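Local coordinates for protein acyl-CoA thioester hydrolase HI0827 (Haemophilus influenzae Rd KW20, PDB 3BJK) that probably hydrolyses the thioester bond of a broad range of acyl-coenzyme A molecules, working as a hexamer of hotdog-fold subunits, at residues G31-M42 and M66-V74; S90-V100 and Y112-A123. The protein carries 1 engineered substitution. All blocks are in the same frame, centred on the assembly; numbering follows the deposited sequence.

Overall arrangement
Contact 2 (90-100 with 112-123) pairs two inner strands of the antiparallel hotdog sheet, while contact 1 (31-42 with 66-74) joins the start of the central helix 35-54 to the end of strand 58-68, an edge strand of the sheet within this chain. Their centres lie about 14 Å apart. Strand 58-68 neighbours strand 111-123, and the two contacts meet in probable hydrogen bonds from Ile69 N to Val114 O and from Lys70 NZ to Cys113 O, both 2.7 Å. Ile38 and Met42 of the helix pack on Thr115. Contact 1 also borders a second subunit, whose strand pairs antiparallel with Met66 and Asn67, so that the sheet runs on across the interface; in hotdog thioesterases, active sites generally lie at such dimer interfaces.

Contact 1. Residues G31-M42 and M66-V74. With EDO (1,2-ethanediol), chain U.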
# COMPACT_ATOMS: atom_id res chain seq x y z
N GLY C 31 11.50 2.18 13.64
CA GLY C 31 10.19 2.41 14.25
C GLY C 31 9.66 3.81 14.07
O GLY C 31 8.50 4.05 14.33
N ASP C 32 10.50 4.72 13.58
CA ASP C 32 10.06 6.08 13.27
C ASP C 32 9.37 6.09 11.92
O ASP C 32 9.52 5.15 11.15
CB ASP C 32 11.24 7.04 13.24
CG ASP C 32 11.98 7.10 14.55
OD1 ASP C 32 11.34 7.20 15.60
OD2 ASP C 32 13.22 7.06 14.52
N ILE C 33 8.67 7.18 11.62
CA ILE C 33 8.14 7.34 10.24
C ILE C 33 9.26 7.45 9.16
O ILE C 33 10.18 8.23 9.28
CB ILE C 33 7.09 8.51 10.17
CG1 ILE C 33 5.83 8.19 11.03
CG2 ILE C 33 6.70 8.87 8.74
CD1 ILE C 33 4.94 6.95 10.62
N PHE C 34 9.13 6.64 8.11
CA PHE C 34 10.02 6.69 6.92
C PHE C 34 10.14 8.11 6.27
O PHE C 34 9.15 8.74 5.98
CB PHE C 34 9.50 5.62 5.91
CG PHE C 34 10.22 5.61 4.60
CD1 PHE C 34 11.63 5.66 4.56
CD2 PHE C 34 9.52 5.48 3.41
CE1 PHE C 34 12.33 5.64 3.31
CE2 PHE C 34 10.20 5.43 2.17
CZ PHE C 34 11.63 5.51 2.13
N GLY C 35 11.36 8.61 6.11
CA GLY C 35 11.66 9.90 5.44
C GLY C 35 10.98 10.05 4.09
O GLY C 35 10.54 11.13 3.74
N GLY C 36 10.89 8.96 3.35
CA GLY C 36 10.18 8.91 2.06
C GLY C 36 8.72 9.29 2.15
O GLY C 36 8.20 9.96 1.27
N TRP C 37 8.06 8.88 3.23
CA TRP C 37 6.66 9.22 3.43
C TRP C 37 6.57 10.72 3.70
O TRP C 37 5.66 11.36 3.19
CB TRP C 37 6.05 8.39 4.58
CG TRP C 37 4.59 8.73 4.89
CD1 TRP C 37 3.50 8.21 4.30
CD2 TRP C 37 4.11 9.73 5.85
NE1 TRP C 37 2.36 8.78 4.84
CE2 TRP C 37 2.70 9.69 5.81
CE3 TRP C 37 4.73 10.61 6.74
CZ2 TRP C 37 1.90 10.51 6.61
CZ3 TRP C 37 3.94 11.40 7.57
CH2 TRP C 37 2.52 11.34 7.50
N ILE C 38 7.48 11.25 4.52
CA ILE C 38 7.49 12.69 4.87
C ILE C 38 7.67 13.53 3.58
O ILE C 38 6.93 14.45 3.32
CB ILE C 38 8.60 13.07 5.94
CG1 ILE C 38 8.45 12.23 7.21
CG2 ILE C 38 8.57 14.59 6.24
CD1 ILE C 38 9.57 12.38 8.26
N MET C 39 8.67 13.15 2.77
CA MET C 39 8.91 13.81 1.47
C MET C 39 7.69 13.83 0.55
O MET C 39 7.40 14.87 -0.09
CB MET C 39 10.08 13.12 0.77
CG MET C 39 11.41 13.30 1.50
SD MET C 39 12.87 12.79 0.56
CE MET C 39 12.86 11.10 0.73
N SER C 40 6.98 12.69 0.49
CA SER C 40 5.74 12.54 -0.29
C SER C 40 4.66 13.46 0.20
O SER C 40 3.98 14.09 -0.63
CB SER C 40 5.22 11.11 -0.24
OG SER C 40 6.11 10.24 -0.87
N GLN C 41 4.49 13.55 1.54
CA GLN C 41 3.50 14.48 2.15
C GLN C 41 3.84 15.92 1.76
O GLN C 41 2.99 16.67 1.32
CB GLN C 41 3.49 14.34 3.70
CG GLN C 41 2.86 13.11 4.18
CD GLN C 41 1.36 13.03 3.92
OE1 GLN C 41 0.96 12.21 3.17
NE2 GLN C 41 0.55 13.95 4.48
N MET C 42 5.10 16.31 1.90
CA MET C 42 5.55 17.67 1.48
C MET C 42 5.29 17.91 0.03
O MET C 42 4.78 18.95 -0.31
CB MET C 42 7.02 17.89 1.80
CG MET C 42 7.34 17.87 3.33
SD MET C 42 8.99 18.47 3.73
CE MET C 42 9.97 17.11 3.20
N MET C 66 16.09 20.15 1.54
CA MET C 66 15.26 19.59 2.57
C MET C 66 16.08 19.32 3.80
O MET C 66 17.25 18.96 3.71
CB MET C 66 14.65 18.26 2.22
CG MET C 66 13.99 18.16 0.97
SD MET C 66 13.26 16.48 0.90
CE MET C 66 12.96 16.40 -0.88
N ASN C 67 15.46 19.53 4.94
CA ASN C 67 16.10 19.30 6.24
C ASN C 67 15.19 18.44 7.08
O ASN C 67 14.03 18.77 7.26
CB ASN C 67 16.39 20.63 6.94
CG ASN C 67 17.37 21.47 6.19
OD1 ASN C 67 18.56 21.19 6.24
ND2 ASN C 67 16.88 22.45 5.42
N PHE C 68 15.72 17.29 7.54
CA PHE C 68 15.01 16.40 8.43
C PHE C 68 15.48 16.75 9.80
O PHE C 68 16.62 16.50 10.16
CB PHE C 68 15.26 14.92 8.10
CG PHE C 68 14.83 14.56 6.70
CD1 PHE C 68 13.52 14.18 6.44
CD2 PHE C 68 15.75 14.57 5.65
CE1 PHE C 68 13.09 13.89 5.13
CE2 PHE C 68 15.34 14.24 4.34
CZ PHE C 68 14.02 13.94 4.11
N ILE C 69 14.63 17.42 10.57
CA ILE C 69 15.07 18.03 11.85
C ILE C 69 14.87 17.12 13.06
O ILE C 69 15.77 16.97 13.87
CB ILE C 69 14.37 19.41 12.08
CG1 ILE C 69 14.62 20.33 10.87
CG2 ILE C 69 14.87 20.03 13.36
CD1 ILE C 69 13.53 21.38 10.61
N LYS C 70 13.68 16.54 13.13
CA LYS C 70 13.25 15.68 14.21
C LYS C 70 12.49 14.52 13.61
O LYS C 70 11.84 14.67 12.57
CB LYS C 70 12.39 16.46 15.24
CG LYS C 70 13.13 17.63 15.97
CD LYS C 70 12.09 18.77 16.40
CE LYS C 70 12.65 20.25 16.78
NZ LYS C 70 12.12 21.43 15.85
N PRO C 71 12.54 13.36 14.27
CA PRO C 71 11.74 12.24 13.79
C PRO C 71 10.23 12.39 14.03
O PRO C 71 9.81 13.09 14.96
CB PRO C 71 12.30 11.05 14.57
CG PRO C 71 12.89 11.60 15.77
CD PRO C 71 13.33 13.01 15.46
N ILE C 72 9.44 11.72 13.21
CA ILE C 72 7.99 11.61 13.46
C ILE C 72 7.65 10.25 14.03
O ILE C 72 8.23 9.25 13.65
CB ILE C 72 7.16 11.84 12.13
CG1 ILE C 72 7.40 13.22 11.57
CG2 ILE C 72 5.66 11.61 12.38
CD1 ILE C 72 6.75 13.48 10.29
N SER C 73 6.74 10.21 14.99
CA SER C 73 6.32 8.98 15.63
C SER C 73 4.95 8.52 15.12
O SER C 73 4.09 9.32 14.79
CB SER C 73 6.24 9.14 17.14
OG SER C 73 7.54 9.35 17.65
N VAL C 74 4.74 7.23 15.16
CA VAL C 74 3.39 6.67 14.94
C VAL C 74 2.37 7.32 15.89
O VAL C 74 2.59 7.43 17.09
CB VAL C 74 3.38 5.12 15.14
CG1 VAL C 74 1.97 4.56 15.07
CG2 VAL C 74 4.23 4.47 14.07
C1 EDO U . 5.28 0.83 14.64
O1 EDO U . 4.02 0.94 15.35
C2 EDO U . 6.46 1.00 15.60
O2 EDO U . 6.92 2.35 15.66
O HOH W 1 6.83 5.70 16.30
O HOH W 2 10.66 10.21 11.15
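Met39 meets the Phe68 ring at its edge: CG lies in the ring plane, 3.7 Å from Phe68 CZ, and the sulfur SD sits 87° off the ring normal, an edge-on Met-aromatic contact. Gly35 O approaches Phe68 CE1 obliquely. The Trp37 indole turns an edge to the second segment, with Ile72 CD1 near its plane, 4.4 Å from Trp37 CZ3, while Gln41 CG, from the next helical turn, lies over one face, offset toward the rim. Met39 bends at its last torsion (chi3 -79°), whereas Met66 stays extended; the two chains cross at about a right angle with Met39 SD and Met66 SD 3.7 Å apart, and Met42 CE closes on the same Met66 sulfur. Ile38 and Ile72 reach toward each other tip to tip, CD1 to CD1 at 3.6 Å. Further along, Ile33 CG1 packs on Ile72 CG2.

The loops are tied by one direct backbone bond, Ile33 N to Ile72 O, 2.9 Å and almost straight at 178°. A water then links Ile33 O to Ile72 N, doing the work of a second rung, and another joins Gly31 O to Val74 N. A 1,2-ethanediol, probably from the crystallisation liquor, donates from O2 to Gly31 O over 2.7 Å.

Beyond the contact, Met42 reaches Val96, Val98 and Phe119 of the sheet, and Phe68 packs on Thr60 of a second subunit. The chemistry is thus divided: flexible thioether and branched aliphatic chains seat the helix against the strand end and the segment that follows it, while the preceding loop is held through backbone polar groups, partly by way of water.

Contact 2. Residues S90-V100 and Y112-A123; sequences SSIKIKVEVWV and YCVTDAVFTFVA
Cys113 sits over one face of the Trp99 indole: its CB is 3.9 Å from the centroid of the six-membered ring, only 17° off the normal, a CH-pi contact, and SG stands over the five-membered ring. Trp99 CG is turned anti to the carbonyl carbon (chi1 -75°), which lays the indole across the neighbouring strand. Its rotation is fixed by NE1, which donates in the ring plane to Glu97 OE1 over 2.8 Å, meeting that oxygen from above the carboxylate plane; Glu97 OE2 has a salt bridge to Arg10. Tyr81 from the adjoining strand meets the indole nearly perpendicularly.

On this same face Lys95 bends at its end toward Asp116. The ion pair is long, NZ to OD2 3.8 Å, but one water bridges Lys95 NZ, Asp116 OD2 and Glu97 OE2; Asp116 OD1 is held by Asn67. Farther on, the straight Lys93 chain runs obliquely past Val118, CE to CG1 3.8 Å.

The other face is largely apolar and turns to the helix. The Ile94 and Phe121 side chains cross at about a right angle, with Ile94 CD1 4.0 Å from Phe121 CE2, while Val96 CG2 approaches Phe119 obliquely. Val98 and Thr115 lie side by side, pointing the same way, and Val98 CG1 touches Val114 CG2 at 3.6 Å. Met42 and Ala50 of helix 35-54 pack against Val98 and Phe121 respectively.

Hydrogen-bonded and non-hydrogen-bonded pairs alternate along the ladder, but at one point Val114 and Thr115 both face Val98: Val98 O takes a 2.7 Å bond from Val114 N and a weak one from Thr115 N. Beyond it Val100 and Tyr112 pair again. This classic beta bulge interrupts an antiparallel hairpin of the hotdog fold, whose sheet wraps round the long central helix.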
# COMPACT_ATOMS: atom_id res chain seq x y z
N SER C 90 5.79 30.69 -15.26
CA SER C 90 5.26 29.35 -15.15
C SER C 90 5.66 28.66 -13.84
O SER C 90 5.00 27.71 -13.39
CB SER C 90 5.73 28.53 -16.36
OG SER C 90 7.17 28.44 -16.42
N SER C 91 6.71 29.15 -13.19
CA SER C 91 7.23 28.45 -11.98
C SER C 91 6.62 29.00 -10.66
O SER C 91 6.22 30.17 -10.56
CB SER C 91 8.75 28.54 -11.90
OG SER C 91 9.13 29.89 -11.81
N ILE C 92 6.56 28.14 -9.65
CA ILE C 92 6.08 28.51 -8.35
C ILE C 92 7.02 27.89 -7.32
O ILE C 92 7.20 26.68 -7.31
CB ILE C 92 4.67 27.93 -8.13
CG1 ILE C 92 3.74 28.44 -9.21
CG2 ILE C 92 4.12 28.33 -6.79
CD1 ILE C 92 2.62 27.59 -9.47
N LYS C 93 7.57 28.71 -6.45
CA LYS C 93 8.55 28.23 -5.45
C LYS C 93 7.82 28.28 -4.09
O LYS C 93 7.23 29.31 -3.76
CB LYS C 93 9.77 29.16 -5.52
CG LYS C 93 10.95 28.89 -4.59
CD LYS C 93 12.09 29.88 -4.87
CE LYS C 93 13.30 29.55 -4.02
NZ LYS C 93 14.36 30.59 -4.05
N ILE C 94 7.83 27.18 -3.35
CA ILE C 94 7.03 27.07 -2.15
C ILE C 94 7.94 26.50 -1.06
O ILE C 94 8.58 25.48 -1.27
CB ILE C 94 5.76 26.19 -2.31
CG1 ILE C 94 4.77 26.87 -3.24
CG2 ILE C 94 5.13 25.91 -0.92
CD1 ILE C 94 3.71 26.09 -3.72
N LYS C 95 8.03 27.19 0.08
CA LYS C 95 8.63 26.57 1.29
C LYS C 95 7.57 25.78 2.08
O LYS C 95 6.49 26.31 2.41
CB LYS C 95 9.28 27.63 2.16
CG LYS C 95 10.16 27.04 3.32
CD LYS C 95 10.58 28.15 4.22
CE LYS C 95 11.58 27.68 5.29
NZ LYS C 95 11.55 26.24 5.47
N VAL C 96 7.86 24.51 2.36
CA VAL C 96 6.99 23.63 3.14
C VAL C 96 7.64 23.33 4.49
O VAL C 96 8.85 23.04 4.53
CB VAL C 96 6.73 22.32 2.36
CG1 VAL C 96 5.88 21.32 3.16
CG2 VAL C 96 6.08 22.63 1.02
N GLU C 97 6.90 23.52 5.59
CA GLU C 97 7.29 23.04 6.90
C GLU C 97 6.31 21.97 7.36
O GLU C 97 5.06 22.10 7.19
CB GLU C 97 7.24 24.12 7.93
CG GLU C 97 8.10 25.35 7.65
CD GLU C 97 8.13 26.32 8.83
OE1 GLU C 97 7.15 26.39 9.62
OE2 GLU C 97 9.16 27.03 8.97
N VAL C 98 6.89 20.89 7.87
CA VAL C 98 6.17 19.79 8.54
C VAL C 98 6.23 19.90 10.02
O VAL C 98 7.31 20.04 10.61
CB VAL C 98 6.66 18.40 8.11
CG1 VAL C 98 5.74 17.35 8.68
CG2 VAL C 98 6.70 18.28 6.60
N TRP C 99 5.04 19.91 10.61
CA TRP C 99 4.85 20.09 12.01
C TRP C 99 4.04 18.89 12.52
O TRP C 99 3.16 18.37 11.83
CB TRP C 99 4.07 21.39 12.28
CG TRP C 99 4.88 22.67 12.12
CD1 TRP C 99 5.24 23.30 10.94
CD2 TRP C 99 5.36 23.47 13.17
NE1 TRP C 99 5.93 24.43 11.22
CE2 TRP C 99 6.03 24.57 12.57
CE3 TRP C 99 5.31 23.38 14.57
CZ2 TRP C 99 6.65 25.55 13.33
CZ3 TRP C 99 5.94 24.36 15.32
CH2 TRP C 99 6.59 25.44 14.69
N VAL C 100 4.36 18.49 13.73
CA VAL C 100 3.67 17.43 14.46
C VAL C 100 2.94 18.01 15.68
O VAL C 100 3.38 19.00 16.30
CB VAL C 100 4.71 16.34 14.92
CG1 VAL C 100 4.28 15.60 16.12
CG2 VAL C 100 5.08 15.40 13.76
N TYR C 112 5.79 20.85 17.29
CA TYR C 112 7.07 21.34 16.79
C TYR C 112 7.35 20.95 15.35
O TYR C 112 6.72 20.05 14.80
CB TYR C 112 8.21 20.88 17.69
CG TYR C 112 8.20 19.41 17.92
CD1 TYR C 112 8.79 18.53 17.02
CD2 TYR C 112 7.58 18.89 19.03
CE1 TYR C 112 8.77 17.17 17.25
CE2 TYR C 112 7.53 17.55 19.26
CZ TYR C 112 8.13 16.68 18.40
OH TYR C 112 8.07 15.32 18.70
N CYS C 113 8.29 21.70 14.75
CA CYS C 113 8.65 21.56 13.34
C CYS C 113 9.62 20.39 13.23
O CYS C 113 10.61 20.35 13.94
CB CYS C 113 9.31 22.85 12.82
SG CYS C 113 9.58 22.70 11.11
N VAL C 114 9.27 19.42 12.42
CA VAL C 114 10.10 18.23 12.23
C VAL C 114 10.90 18.23 10.93
O VAL C 114 11.94 17.62 10.88
CB VAL C 114 9.24 16.90 12.34
CG1 VAL C 114 8.75 16.77 13.73
CG2 VAL C 114 8.09 16.86 11.35
N THR C 115 10.40 18.92 9.90
CA THR C 115 10.97 18.84 8.53
C THR C 115 10.65 20.13 7.76
O THR C 115 9.60 20.82 8.00
CB THR C 115 10.39 17.62 7.68
OG1 THR C 115 10.17 16.47 8.51
CG2 THR C 115 11.32 17.23 6.56
N ASP C 116 11.59 20.52 6.87
CA ASP C 116 11.31 21.60 5.93
C ASP C 116 11.88 21.28 4.56
O ASP C 116 12.63 20.34 4.39
CB ASP C 116 11.75 22.96 6.44
CG ASP C 116 13.27 23.12 6.59
OD1 ASP C 116 14.11 22.63 5.78
OD2 ASP C 116 13.62 23.80 7.54
N ALA C 117 11.45 22.06 3.58
CA ALA C 117 11.95 21.92 2.22
C ALA C 117 11.54 23.16 1.40
O ALA C 117 10.55 23.85 1.71
CB ALA C 117 11.40 20.67 1.61
N VAL C 118 12.26 23.40 0.32
CA VAL C 118 11.81 24.40 -0.67
C VAL C 118 11.66 23.71 -2.03
O VAL C 118 12.66 23.22 -2.56
CB VAL C 118 12.83 25.55 -0.75
CG1 VAL C 118 12.40 26.55 -1.86
CG2 VAL C 118 12.95 26.23 0.62
N PHE C 119 10.42 23.68 -2.52
CA PHE C 119 9.99 23.01 -3.75
C PHE C 119 9.83 24.05 -4.81
O PHE C 119 9.42 25.17 -4.52
CB PHE C 119 8.62 22.34 -3.60
CG PHE C 119 8.66 21.00 -2.91
CD1 PHE C 119 8.80 20.90 -1.53
CD2 PHE C 119 8.49 19.83 -3.63
CE1 PHE C 119 8.87 19.66 -0.93
CE2 PHE C 119 8.53 18.64 -3.06
CZ PHE C 119 8.72 18.53 -1.69
N THR C 120 10.11 23.65 -6.03
CA THR C 120 9.75 24.41 -7.24
C THR C 120 8.86 23.55 -8.17
O THR C 120 9.22 22.43 -8.58
CB THR C 120 11.02 24.88 -8.03
OG1 THR C 120 11.99 25.42 -7.14
CG2 THR C 120 10.63 25.84 -9.15
N PHE C 121 7.74 24.14 -8.56
CA PHE C 121 6.78 23.53 -9.45
C PHE C 121 6.69 24.33 -10.71
O PHE C 121 7.00 25.51 -10.72
CB PHE C 121 5.40 23.56 -8.80
CG PHE C 121 5.36 22.87 -7.47
CD1 PHE C 121 5.11 21.50 -7.40
CD2 PHE C 121 5.62 23.56 -6.32
CE1 PHE C 121 5.09 20.84 -6.23
CE2 PHE C 121 5.62 22.88 -5.09
CZ PHE C 121 5.34 21.52 -5.06
N VAL C 122 6.25 23.69 -11.79
CA VAL C 122 6.00 24.37 -13.03
C VAL C 122 4.59 23.99 -13.52
O VAL C 122 4.24 22.82 -13.54
CB VAL C 122 7.10 24.05 -14.08
CG1 VAL C 122 6.79 24.69 -15.42
CG2 VAL C 122 8.46 24.53 -13.54
N ALA C 123 3.80 25.01 -13.79
CA ALA C 123 2.52 24.89 -14.46
C ALA C 123 2.67 24.25 -15.86
O ALA C 123 3.52 24.64 -16.66
CB ALA C 123 1.91 26.27 -14.58
O HOH W 3 12.20 25.84 8.58